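Carbonic anhydrase (Sordaria macrospora, PDB 4O1K) probably catalyses the reversible hydration of carbon dioxide to bicarbonate as a zinc-dependent, tetrameric beta-class carbonic anhydrase. Local coordinates at residues N48-W53 / P71-V76; L52-S57 / I107-H112; N79-V84 / E163-E168; G116-A121 / R135-V140. All blocks are in the same frame, centred on the assembly; numbering follows the deposited sequence.

Interaction 1 (N48-W53 / P71-V76); sequences NPEYLW and PGDAFV
Phe75 packs against Leu52 and Pro49 where strands 51-56 and 74-79 start side by side, the two parallel strands of a beta-alpha-beta unit whose connection includes helix 63-67. Phe75 and Asp73 bury the most surface here, with Trp53 and Pro49 close behind. Tyr51 pairs with Ala74, Leu52 with Phe75 and Trp53 with Val76. Phe75 is bonded to strand 51-53 through both its N and its O: the N donates to Tyr51 O at 2.9 Å, and the O accepts from Trp53 N, the N-H pointing almost straight at it (168°). Its side chain stands on the same face of the sheet as Leu52. With CG anti to the backbone N (chi1 -167°), the ring presents its edge to Leu52, whose CD1 lies near the ring plane and 3.8 Å from Phe75 CD2. Beside this, Pro49 CG rests against Phe75 CB at 3.9 Å, the two side chains pointing the same way, and Leu102 packs on both residues. Asp73 uses its backbone carbonyl, which accepts from Tyr51 N and, weakly, from Glu50 N. Its carboxylate runs alongside the Glu50 chain, with the Glu50 acid group turned aside. Asp73 OD1 touches the aliphatic Glu50 CG at 3.4 Å.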
loop_
_atom_site.group_PDB
_atom_site.type_symbol
_atom_site.label_atom_id
_atom_site.label_comp_id
_atom_site.label_asym_id
_atom_site.label_seq_id
_atom_site.Cartn_x
_atom_site.Cartn_y
_atom_site.Cartn_z
ATOM N N ASN A 48 -12.856 22.723 -12.880
ATOM C CA ASN A 48 -12.231 21.422 -12.672
ATOM C C ASN A 48 -11.233 21.135 -13.780
ATOM O O ASN A 48 -11.422 21.574 -14.910
ATOM C CB ASN A 48 -13.287 20.312 -12.630
ATOM C CG ASN A 48 -14.043 20.267 -11.313
ATOM O OD1 ASN A 48 -13.621 20.858 -10.313
ATOM N ND2 ASN A 48 -15.161 19.546 -11.301
ATOM N N PRO A 49 -10.160 20.396 -13.464
ATOM C CA PRO A 49 -9.243 19.973 -14.527
ATOM C C PRO A 49 -9.952 19.104 -15.554
ATOM O O PRO A 49 -10.862 18.342 -15.208
ATOM C CB PRO A 49 -8.213 19.127 -13.767
ATOM C CG PRO A 49 -8.952 18.637 -12.562
ATOM C CD PRO A 49 -9.788 19.822 -12.159
ATOM N N GLU A 50 -9.535 19.227 -16.809
ATOM C CA GLU A 50 -10.032 18.372 -17.874
ATOM C C GLU A 50 -9.202 17.098 -17.965
ATOM O O GLU A 50 -9.647 16.108 -18.554
ATOM C CB GLU A 50 -9.943 19.107 -19.212
ATOM C CG GLU A 50 -10.810 20.343 -19.301
ATOM C CD GLU A 50 -12.118 20.077 -20.019
ATOM O OE1 GLU A 50 -12.091 19.875 -21.256
ATOM O OE2 GLU A 50 -13.172 20.066 -19.345
ATOM N N TYR A 51 -7.999 17.133 -17.388
ATOM C CA TYR A 51 -7.038 16.017 -17.476
ATOM C C TYR A 51 -6.611 15.518 -16.123
ATOM O O TYR A 51 -6.380 16.326 -15.215
ATOM C CB TYR A 51 -5.740 16.501 -18.137
ATOM C CG TYR A 51 -5.815 16.742 -19.631
ATOM C CD1 TYR A 51 -5.355 15.781 -20.525
ATOM C CD2 TYR A 51 -6.307 17.937 -20.144
ATOM C CE1 TYR A 51 -5.411 15.993 -21.882
ATOM C CE2 TYR A 51 -6.354 18.155 -21.497
ATOM C CZ TYR A 51 -5.906 17.178 -22.356
ATOM O OH TYR A 51 -5.958 17.395 -23.709
ATOM N N LEU A 52 -6.459 14.193 -16.018
ATOM C CA LEU A 52 -5.612 13.550 -15.017
ATOM C C LEU A 52 -4.312 13.141 -15.724
ATOM O O LEU A 52 -4.338 12.454 -16.736
ATOM C CB LEU A 52 -6.284 12.294 -14.445
ATOM C CG LEU A 52 -5.378 11.386 -13.610
ATOM C CD1 LEU A 52 -4.795 12.120 -12.391
ATOM C CD2 LEU A 52 -6.105 10.119 -13.154
ATOM N N TRP A 53 -3.181 13.600 -15.214
ATOM C CA TRP A 53 -1.888 13.320 -15.826
ATOM C C TRP A 53 -1.120 12.454 -14.858
ATOM O O TRP A 53 -0.888 12.855 -13.713
ATOM C CB TRP A 53 -1.133 14.631 -16.006
ATOM C CG TRP A 53 0.185 14.505 -16.681
ATOM C CD1 TRP A 53 1.386 14.150 -16.124
ATOM C CD2 TRP A 53 0.442 14.787 -18.059
ATOM N NE1 TRP A 53 2.380 14.176 -17.108
ATOM C CE2 TRP A 53 1.813 14.554 -18.297
ATOM C CE3 TRP A 53 -0.367 15.204 -19.123
ATOM C CZ2 TRP A 53 2.393 14.740 -19.563
ATOM C CZ3 TRP A 53 0.210 15.374 -20.369
ATOM C CH2 TRP A 53 1.569 15.151 -20.576
ATOM N N PRO A 71 -2.907 26.518 -16.197
ATOM C CA PRO A 71 -2.862 26.096 -14.790
ATOM C C PRO A 71 -4.246 25.692 -14.295
ATOM O O PRO A 71 -5.230 26.415 -14.506
ATOM C CB PRO A 71 -2.366 27.352 -14.048
ATOM C CG PRO A 71 -2.502 28.495 -15.039
ATOM C CD PRO A 71 -2.341 27.863 -16.392
ATOM N N GLY A 72 -4.324 24.531 -13.663
ATOM C CA GLY A 72 -5.593 24.033 -13.176
ATOM C C GLY A 72 -6.249 23.110 -14.183
ATOM O O GLY A 72 -7.260 22.474 -13.875
ATOM N N ASP A 73 -5.686 23.027 -15.386
ATOM C CA ASP A 73 -6.273 22.176 -16.409
ATOM C C ASP A 73 -5.870 20.745 -16.176
ATOM O O ASP A 73 -6.549 19.835 -16.639
ATOM C CB ASP A 73 -5.810 22.586 -17.791
ATOM C CG ASP A 73 -6.953 22.711 -18.766
ATOM O OD1 ASP A 73 -7.881 21.861 -18.717
ATOM O OD2 ASP A 73 -6.906 23.659 -19.581
ATOM N N ALA A 74 -4.748 20.560 -15.484
ATOM C CA ALA A 74 -4.244 19.216 -15.212
ATOM C C ALA A 74 -4.166 18.948 -13.726
ATOM O O ALA A 74 -3.658 19.745 -12.916
ATOM C CB ALA A 74 -2.883 18.987 -15.864
ATOM N N PHE A 75 -4.701 17.805 -13.366
ATOM C CA PHE A 75 -4.564 17.271 -12.039
ATOM C C PHE A 75 -3.423 16.297 -12.194
ATOM O O PHE A 75 -3.507 15.440 -13.054
ATOM C CB PHE A 75 -5.835 16.510 -11.789
ATOM C CG PHE A 75 -6.036 16.143 -10.395
ATOM C CD1 PHE A 75 -6.361 17.106 -9.461
ATOM C CD2 PHE A 75 -5.936 14.826 -10.004
ATOM C CE1 PHE A 75 -6.558 16.754 -8.144
ATOM C CE2 PHE A 75 -6.143 14.483 -8.690
ATOM C CZ PHE A 75 -6.445 15.442 -7.759
ATOM N N VAL A 76 -2.364 16.390 -11.376
ATOM C CA VAL A 76 -1.123 15.679 -11.686
ATOM C C VAL A 76 -0.688 14.701 -10.580
ATOM O O VAL A 76 -0.620 15.068 -9.398
ATOM C CB VAL A 76 0.032 16.698 -11.928
ATOM C CG1 VAL A 76 1.372 15.997 -12.126
ATOM C CG2 VAL A 76 -0.253 17.548 -13.142
#

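Interaction 2 (L52-S57 / I107-H112); sequences LWIGCS and IVVCGH. With ZN (zinc ion), chain B.
Trp53 lies across strand 106-112, the next parallel strand of the central sheet, and covers Val108 and Cys110. The side chain leaves CB on the side opposite its own backbone N (chi1 -177°), and the indole reaches across to the neighbouring strand. CE3 comes first, 4.0 Å from Val108 CB; CZ3 follows at 3.9 Å from Val108 CG1, a methyl seated over the ring face in a CH-pi contact. At the far side CZ2 presses on Cys110 CB at 3.4 Å and also meets Cys110 SG at 3.6 Å, an oblique sulfur-aromatic contact. Were the indole cut back to an alanine, a gap would probably open over Val108 CG1 and Cys110 CB. Beneath the indole the strands are laced by Val108 N to Leu52 O, Ile54 N to Val108 O and Cys110 N to Ile54 O. Beyond Ile54 the direct ladder ends, and a water bridges Cys56 N and Cys110 O, 2.8 Å from each. Asp58 and Cys115 complete a zinc site to which this contact gives Cys56 SG at 2.3 Å and His112 NE2 at 2.1 Å. A sulfur and an imidazole nitrogen from adjacent strand ends are thus joined through the metal.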
loop_
_atom_site.group_PDB
_atom_site.type_symbol
_atom_site.label_atom_id
_atom_site.label_comp_id
_atom_site.label_asym_id
_atom_site.label_seq_id
_atom_site.Cartn_x
_atom_site.Cartn_y
_atom_site.Cartn_z
ATOM N N LEU A 52 -6.459 14.193 -16.018
ATOM C CA LEU A 52 -5.612 13.550 -15.017
ATOM C C LEU A 52 -4.312 13.141 -15.724
ATOM O O LEU A 52 -4.338 12.454 -16.736
ATOM C CB LEU A 52 -6.284 12.294 -14.445
ATOM C CG LEU A 52 -5.378 11.386 -13.610
ATOM C CD1 LEU A 52 -4.795 12.120 -12.391
ATOM C CD2 LEU A 52 -6.105 10.119 -13.154
ATOM N N TRP A 53 -3.181 13.600 -15.214
ATOM C CA TRP A 53 -1.888 13.320 -15.826
ATOM C C TRP A 53 -1.120 12.454 -14.858
ATOM O O TRP A 53 -0.888 12.855 -13.713
ATOM C CB TRP A 53 -1.133 14.631 -16.006
ATOM C CG TRP A 53 0.185 14.505 -16.681
ATOM C CD1 TRP A 53 1.386 14.150 -16.124
ATOM C CD2 TRP A 53 0.442 14.787 -18.059
ATOM N NE1 TRP A 53 2.380 14.176 -17.108
ATOM C CE2 TRP A 53 1.813 14.554 -18.297
ATOM C CE3 TRP A 53 -0.367 15.204 -19.123
ATOM C CZ2 TRP A 53 2.393 14.740 -19.563
ATOM C CZ3 TRP A 53 0.210 15.374 -20.369
ATOM C CH2 TRP A 53 1.569 15.151 -20.576
ATOM N N ILE A 54 -0.702 11.282 -15.310
ATOM C CA ILE A 54 0.130 10.391 -14.492
ATOM C C ILE A 54 1.505 10.345 -15.137
ATOM O O ILE A 54 1.677 9.782 -16.224
ATOM C CB ILE A 54 -0.460 8.963 -14.432
ATOM C CG1 ILE A 54 -1.887 9.038 -13.873
ATOM C CG2 ILE A 54 0.410 8.061 -13.528
ATOM C CD1 ILE A 54 -2.646 7.690 -13.889
ATOM N N GLY A 55 2.481 10.973 -14.493
ATOM C CA GLY A 55 3.803 11.083 -15.102
ATOM C C GLY A 55 4.901 10.622 -14.171
ATOM O O GLY A 55 4.633 10.142 -13.067
ATOM N N CYS A 56 6.152 10.759 -14.598
ATOM C CA CYS A 56 7.262 10.237 -13.777
ATOM C C CYS A 56 7.947 11.308 -12.928
ATOM O O CYS A 56 8.108 12.466 -13.361
ATOM C CB CYS A 56 8.270 9.515 -14.653
ATOM S SG CYS A 56 9.666 8.842 -13.684
ATOM N N SER A 57 8.360 10.926 -11.722
ATOM C CA SER A 57 9.013 11.849 -10.810
ATOM C C SER A 57 10.351 12.364 -11.353
ATOM O O SER A 57 10.817 13.417 -10.921
ATOM C CB SER A 57 9.232 11.187 -9.464
ATOM O OG SER A 57 7.980 10.958 -8.830
ATOM N N ILE A 107 -7.422 10.899 -19.346
ATOM C CA ILE A 107 -6.379 10.430 -18.430
ATOM C C ILE A 107 -5.179 10.113 -19.314
ATOM O O ILE A 107 -5.313 9.393 -20.278
ATOM C CB ILE A 107 -6.797 9.172 -17.681
ATOM C CG1 ILE A 107 -8.035 9.438 -16.819
ATOM C CG2 ILE A 107 -5.652 8.718 -16.728
ATOM C CD1 ILE A 107 -8.526 8.204 -16.017
ATOM N N VAL A 108 -4.020 10.693 -19.018
ATOM C CA VAL A 108 -2.826 10.476 -19.838
ATOM C C VAL A 108 -1.824 9.788 -18.929
ATOM O O VAL A 108 -1.631 10.251 -17.811
ATOM C CB VAL A 108 -2.192 11.828 -20.185
ATOM C CG1 VAL A 108 -0.807 11.621 -20.814
ATOM C CG2 VAL A 108 -3.136 12.652 -21.108
ATOM N N VAL A 109 -1.203 8.713 -19.403
ATOM C CA VAL A 109 -0.003 8.183 -18.751
ATOM C C VAL A 109 1.123 8.620 -19.654
ATOM O O VAL A 109 1.136 8.276 -20.838
ATOM C CB VAL A 109 -0.018 6.652 -18.686
ATOM C CG1 VAL A 109 1.324 6.124 -18.165
ATOM C CG2 VAL A 109 -1.130 6.195 -17.759
ATOM N N CYS A 110 2.058 9.397 -19.105
ATOM C CA CYS A 110 3.161 9.898 -19.918
ATOM C C CYS A 110 4.465 9.333 -19.410
ATOM O O CYS A 110 4.862 9.608 -18.265
ATOM C CB CYS A 110 3.218 11.420 -19.852
ATOM S SG CYS A 110 4.363 12.124 -21.095
ATOM N N GLY A 111 5.129 8.528 -20.231
ATOM C CA GLY A 111 6.454 8.079 -19.843
ATOM C C GLY A 111 7.468 9.008 -20.481
ATOM O O GLY A 111 7.092 9.998 -21.116
ATOM N N HIS A 112 8.750 8.696 -20.327
ATOM C CA HIS A 112 9.757 9.542 -20.971
ATOM C C HIS A 112 11.012 8.741 -21.232
ATOM O O HIS A 112 11.373 7.859 -20.440
ATOM C CB HIS A 112 10.027 10.821 -20.159
ATOM C CG HIS A 112 10.672 10.574 -18.831
ATOM N ND1 HIS A 112 11.914 11.077 -18.504
ATOM C CD2 HIS A 112 10.258 9.859 -17.757
ATOM C CE1 HIS A 112 12.249 10.658 -17.292
ATOM N NE2 HIS A 112 11.256 9.934 -16.814
HETATM ZN ZN ZN B . 11.319 8.523 -15.257
HETATM O O HOH W 1 6.673 11.540 -17.268
#

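Interaction 3 (N79-V84 / E163-E168); sequences NIANLV and ELNVYE
A type II beta turn from Asn79 to Asn82, at the end of strand 74-79 and close to the zinc site, meets helix 154-174 through Asn165. The helix residue reaches across with its amide: the side chain extends away from its backbone N, and chi2 (46°) turns ND2 to the turn, where it donates a weak, bent hydrogen bond to Ala81 O (3.0 Å, 132°). The same ND2 also donates to a water at 2.9 Å, which accepts a longer bond from Asn82 ND2. The two asparagine amides, their planes 43° apart, are thus bridged by a shared acceptor. OD1 of Asn165 has its main polar partner in Gln169, one helical turn on, and meets Leu83 CD2 at 3.6 Å, the two side chains nearly perpendicular. Val166 CG2 adds a looser touch on Asn82 ND2. Within the turn region, Asn79 binds Leu83 twice: OD1 accepts from Leu83 N at 2.8 Å, and ND2 donates to Leu83 O at 2.9 Å, each bond in its acceptor's carbonyl plane. This two-point grip fixes the chain as it leaves the turn. Helix 130-143 packs on Ala81, Leu83 and Asn165, while strand 51-56 touches Asn82 through Cys56 and Val84 through Ile54.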
loop_
_atom_site.group_PDB
_atom_site.type_symbol
_atom_site.label_atom_id
_atom_site.label_comp_id
_atom_site.label_asym_id
_atom_site.label_seq_id
_atom_site.Cartn_x
_atom_site.Cartn_y
_atom_site.Cartn_z
ATOM N N ASN A 79 5.070 9.720 -10.073
ATOM C CA ASN A 79 5.729 8.705 -9.224
ATOM C C ASN A 79 6.880 8.096 -9.993
ATOM O O ASN A 79 7.061 8.432 -11.144
ATOM C CB ASN A 79 4.743 7.630 -8.740
ATOM C CG ASN A 79 4.168 6.795 -9.854
ATOM O OD1 ASN A 79 4.869 6.337 -10.748
ATOM N ND2 ASN A 79 2.857 6.532 -9.768
ATOM N N ILE A 80 7.677 7.233 -9.374
ATOM C CA ILE A 80 8.834 6.693 -10.096
ATOM C C ILE A 80 8.354 5.756 -11.213
ATOM O O ILE A 80 7.721 4.719 -10.963
ATOM C CB ILE A 80 9.803 5.960 -9.152
ATOM C CG1 ILE A 80 10.532 6.963 -8.251
ATOM C CG2 ILE A 80 10.839 5.182 -9.967
ATOM C CD1 ILE A 80 11.167 6.291 -7.010
ATOM N N ALA A 81 8.657 6.153 -12.453
ATOM C CA ALA A 81 8.323 5.423 -13.676
ATOM C C ALA A 81 6.846 5.381 -14.020
ATOM O O ALA A 81 6.402 4.520 -14.769
ATOM C CB ALA A 81 8.983 4.007 -13.707
ATOM N N ASN A 82 6.093 6.356 -13.510
ATOM C CA ASN A 82 4.710 6.561 -13.932
ATOM C C ASN A 82 3.876 5.285 -13.878
ATOM O O ASN A 82 3.205 4.927 -14.865
ATOM C CB ASN A 82 4.615 7.264 -15.316
ATOM C CG ASN A 82 5.518 6.639 -16.397
ATOM O OD1 ASN A 82 6.665 7.063 -16.593
ATOM N ND2 ASN A 82 4.993 5.641 -17.112
ATOM N N LEU A 83 3.953 4.596 -12.733
ATOM C CA LEU A 83 3.253 3.329 -12.538
ATOM C C LEU A 83 1.822 3.472 -12.025
ATOM O O LEU A 83 1.506 4.363 -11.214
ATOM C CB LEU A 83 4.026 2.444 -11.544
ATOM C CG LEU A 83 5.443 2.079 -11.930
ATOM C CD1 LEU A 83 6.106 1.209 -10.841
ATOM C CD2 LEU A 83 5.423 1.299 -13.222
ATOM N N VAL A 84 0.950 2.561 -12.481
ATOM C CA VAL A 84 -0.409 2.476 -11.948
ATOM C C VAL A 84 -0.543 1.063 -11.365
ATOM O O VAL A 84 -0.818 0.106 -12.108
ATOM C CB VAL A 84 -1.447 2.720 -13.069
ATOM C CG1 VAL A 84 -2.837 2.563 -12.542
ATOM C CG2 VAL A 84 -1.298 4.159 -13.624
ATOM N N GLU A 163 8.177 2.429 -23.575
ATOM C CA GLU A 163 6.913 2.485 -24.336
ATOM C C GLU A 163 5.901 1.428 -23.846
ATOM O O GLU A 163 4.712 1.715 -23.601
ATOM C CB GLU A 163 7.197 2.296 -25.839
ATOM C CG GLU A 163 8.033 3.444 -26.425
ATOM C CD GLU A 163 8.523 3.181 -27.847
ATOM O OE1 GLU A 163 8.293 2.077 -28.382
ATOM O OE2 GLU A 163 9.145 4.100 -28.419
ATOM N N LEU A 164 6.352 0.187 -23.770
ATOM C CA LEU A 164 5.494 -0.885 -23.264
ATOM C C LEU A 164 5.013 -0.638 -21.847
ATOM O O LEU A 164 3.919 -1.065 -21.475
ATOM C CB LEU A 164 6.221 -2.220 -23.342
ATOM C CG LEU A 164 6.389 -2.630 -24.818
ATOM C CD1 LEU A 164 7.378 -3.761 -24.921
ATOM C CD2 LEU A 164 5.051 -3.062 -25.361
ATOM N N ASN A 165 5.846 -0.013 -21.023
ATOM C CA ASN A 165 5.429 0.334 -19.668
ATOM C C ASN A 165 4.286 1.317 -19.756
ATOM O O ASN A 165 3.286 1.153 -19.085
ATOM C CB ASN A 165 6.564 0.977 -18.870
ATOM C CG ASN A 165 6.197 1.208 -17.405
ATOM O OD1 ASN A 165 5.635 0.318 -16.728
ATOM N ND2 ASN A 165 6.508 2.407 -16.905
ATOM N N VAL A 166 4.433 2.361 -20.567
ATOM C CA VAL A 166 3.282 3.267 -20.729
ATOM C C VAL A 166 2.012 2.489 -21.128
ATOM O O VAL A 166 0.954 2.662 -20.510
ATOM C CB VAL A 166 3.548 4.335 -21.758
ATOM C CG1 VAL A 166 2.233 5.129 -22.037
ATOM C CG2 VAL A 166 4.593 5.302 -21.204
ATOM N N TYR A 167 2.125 1.628 -22.144
ATOM C CA TYR A 167 0.960 0.821 -22.592
ATOM C C TYR A 167 0.342 -0.018 -21.445
ATOM O O TYR A 167 -0.879 -0.006 -21.236
ATOM C CB TYR A 167 1.381 -0.066 -23.783
ATOM C CG TYR A 167 0.415 -1.179 -24.126
ATOM C CD1 TYR A 167 -0.680 -0.957 -24.956
ATOM C CD2 TYR A 167 0.616 -2.451 -23.636
ATOM C CE1 TYR A 167 -1.552 -1.999 -25.273
ATOM C CE2 TYR A 167 -0.234 -3.482 -23.935
ATOM C CZ TYR A 167 -1.313 -3.252 -24.754
ATOM O OH TYR A 167 -2.148 -4.309 -25.037
ATOM N N GLU A 168 1.183 -0.736 -20.699
ATOM C CA GLU A 168 0.707 -1.569 -19.585
ATOM C C GLU A 168 0.069 -0.751 -18.468
ATOM O O GLU A 168 -0.939 -1.193 -17.884
ATOM C CB GLU A 168 1.809 -2.472 -19.018
ATOM C CG GLU A 168 2.240 -3.613 -19.941
ATOM C CD GLU A 168 1.089 -4.573 -20.309
ATOM O OE1 GLU A 168 0.065 -4.630 -19.590
ATOM O OE2 GLU A 168 1.219 -5.288 -21.319
HETATM O O HOH W 2 7.371 4.313 -18.942
#

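Interaction 4 (G116-A121 / R135-V140); sequences GGVKAA and RNIRDV
Ala121 and Ile137 form the apolar centre of this contact: Ala121 CB sits 3.6 Å from both CB and CG2 of Ile137. The longer branch of Ile137, with CG1 anti to the carbonyl carbon, carries CD1 along helix 116-121, where it meets Gly117 O at 3.8 Å and, more loosely, Val118. Next to this patch Arg138 NH1 donates to Ala121 O at 2.9 Å, fairly straight (155°), on a lone pair and with the oxygen almost in the guanidinium plane. The arginine chain bends at chi3 (-77°) to bring this about, its CG and CD each 3.5 Å from the same oxygen. The two short helical segments cross steeply, at -78° with axes 8.9 Å apart, and the small residues Gly117 and Ala121 lie on the face that receives the isoleucine. Further out, Tyr158 and Leu161 of helix 154-174 pack on Val118, and Ala81 touches Ile137. At the subunit boundary Arg138 makes a cation-pi contact with Tyr221 of the third subunit. A leucine in its place would probably leave Ala121 O, at the last residue of its helix, without this donor and that tyrosine without its cation. Asp139 forms a salt bridge to Lys175 of the same neighbouring chain.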
loop_
_atom_site.group_PDB
_atom_site.type_symbol
_atom_site.label_atom_id
_atom_site.label_comp_id
_atom_site.label_asym_id
_atom_site.label_seq_id
_atom_site.Cartn_x
_atom_site.Cartn_y
_atom_site.Cartn_z
ATOM N N GLY A 116 15.043 7.227 -15.495
ATOM C CA GLY A 116 15.931 6.648 -14.503
ATOM C C GLY A 116 15.341 5.466 -13.766
ATOM O O GLY A 116 16.067 4.532 -13.407
ATOM N N GLY A 117 14.036 5.502 -13.531
ATOM C CA GLY A 117 13.365 4.440 -12.802
ATOM C C GLY A 117 13.340 3.132 -13.566
ATOM O O GLY A 117 13.640 2.084 -13.005
ATOM N N VAL A 118 12.985 3.201 -14.848
ATOM C CA VAL A 118 13.058 2.054 -15.756
ATOM C C VAL A 118 14.489 1.484 -15.833
ATOM O O VAL A 118 14.734 0.253 -15.601
ATOM C CB VAL A 118 12.506 2.455 -17.134
ATOM C CG1 VAL A 118 12.720 1.347 -18.144
ATOM C CG2 VAL A 118 11.025 2.785 -17.016
ATOM N N LYS A 119 15.456 2.364 -16.082
ATOM C CA LYS A 119 16.847 1.898 -16.090
ATOM C C LYS A 119 17.270 1.217 -14.773
ATOM O O LYS A 119 17.930 0.172 -14.788
ATOM C CB LYS A 119 17.813 3.025 -16.454
ATOM C CG LYS A 119 19.242 2.535 -16.673
ATOM C CD LYS A 119 20.155 3.636 -17.214
ATOM C CE LYS A 119 19.751 4.098 -18.622
ATOM N NZ LYS A 119 20.105 3.122 -19.705
ATOM N N ALA A 120 16.885 1.795 -13.642
ATOM C CA ALA A 120 17.225 1.225 -12.335
ATOM C C ALA A 120 16.505 -0.104 -12.074
ATOM O O ALA A 120 17.023 -0.981 -11.357
ATOM C CB ALA A 120 16.915 2.217 -11.236
ATOM N N ALA A 121 15.294 -0.230 -12.617
ATOM C CA ALA A 121 14.535 -1.474 -12.538
ATOM C C ALA A 121 15.335 -2.539 -13.228
ATOM O O ALA A 121 15.363 -3.690 -12.782
ATOM C CB ALA A 121 13.207 -1.326 -13.221
ATOM N N ARG A 135 9.966 -3.691 -9.146
ATOM C CA ARG A 135 9.546 -5.013 -9.594
ATOM C C ARG A 135 8.440 -4.900 -10.627
ATOM O O ARG A 135 8.380 -5.692 -11.574
ATOM C CB ARG A 135 9.089 -5.857 -8.384
ATOM C CG ARG A 135 8.742 -7.344 -8.691
ATOM C CD ARG A 135 8.572 -8.064 -7.360
ATOM N NE ARG A 135 9.786 -7.860 -6.545
ATOM C CZ ARG A 135 9.827 -7.635 -5.234
ATOM N NH1 ARG A 135 8.725 -7.617 -4.496
ATOM N NH2 ARG A 135 10.997 -7.437 -4.634
ATOM N N ASN A 136 7.575 -3.897 -10.486
ATOM C CA ASN A 136 6.466 -3.751 -11.449
ATOM C C ASN A 136 6.947 -3.578 -12.861
ATOM O O ASN A 136 6.291 -3.995 -13.830
ATOM C CB ASN A 136 5.639 -2.535 -11.068
ATOM C CG ASN A 136 4.903 -2.748 -9.781
ATOM O OD1 ASN A 136 5.241 -2.171 -8.743
ATOM N ND2 ASN A 136 3.883 -3.571 -9.838
ATOM N N ILE A 137 8.100 -2.935 -12.986
ATOM C CA ILE A 137 8.641 -2.651 -14.289
ATOM C C ILE A 137 9.247 -3.936 -14.839
ATOM O O ILE A 137 9.128 -4.249 -16.038
ATOM C CB ILE A 137 9.707 -1.572 -14.199
ATOM C CG1 ILE A 137 9.073 -0.237 -13.775
ATOM C CG2 ILE A 137 10.417 -1.441 -15.542
ATOM C CD1 ILE A 137 10.057 0.711 -13.196
ATOM N N ARG A 138 9.889 -4.696 -13.959
ATOM C CA ARG A 138 10.417 -5.967 -14.383
ATOM C C ARG A 138 9.267 -6.868 -14.823
ATOM O O ARG A 138 9.422 -7.626 -15.767
ATOM C CB ARG A 138 11.266 -6.589 -13.287
ATOM C CG ARG A 138 12.540 -5.802 -13.011
ATOM C CD ARG A 138 13.510 -6.592 -12.094
ATOM N NE ARG A 138 13.078 -6.555 -10.703
ATOM C CZ ARG A 138 13.422 -5.597 -9.842
ATOM N NH1 ARG A 138 14.207 -4.599 -10.236
ATOM N NH2 ARG A 138 12.998 -5.630 -8.586
ATOM N N ASP A 139 8.097 -6.731 -14.191
ATOM C CA ASP A 139 6.925 -7.494 -14.594
ATOM C C ASP A 139 6.503 -7.105 -16.007
ATOM O O ASP A 139 6.156 -7.966 -16.831
ATOM C CB ASP A 139 5.758 -7.279 -13.627
ATOM C CG ASP A 139 5.912 -8.067 -12.327
ATOM O OD1 ASP A 139 6.822 -8.914 -12.238
ATOM O OD2 ASP A 139 5.098 -7.840 -11.403
ATOM N N VAL A 140 6.538 -5.805 -16.313
ATOM C CA VAL A 140 6.262 -5.379 -17.692
ATOM C C VAL A 140 7.210 -6.059 -18.684
ATOM O O VAL A 140 6.766 -6.627 -19.710
ATOM C CB VAL A 140 6.328 -3.852 -17.845
ATOM C CG1 VAL A 140 6.254 -3.475 -19.317
ATOM C CG2 VAL A 140 5.191 -3.193 -17.062
#

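Overall arrangement
Interactions 1 and 2 start from the same stretch of chain and share Leu52 and Trp53 on strand 51-56, which lies between strands 74-79 and 106-112 in one sheet; their centres are about 12 Å apart. Interactions 2 and 3, centres about 8 Å apart, alternate along the chain, and the turn after strand 74-79 comes up against the zinc-bearing strand ends: Cys56 SG and Ala81 N are 3.1 Å apart. Interaction 4 is nested inside the loop closed by interaction 3, centres about 9 Å apart. In space the order runs from the strand that meets the second subunit, through the metal site, to helices touching the third, so the zinc site sits between two subunit contacts of the tetramer.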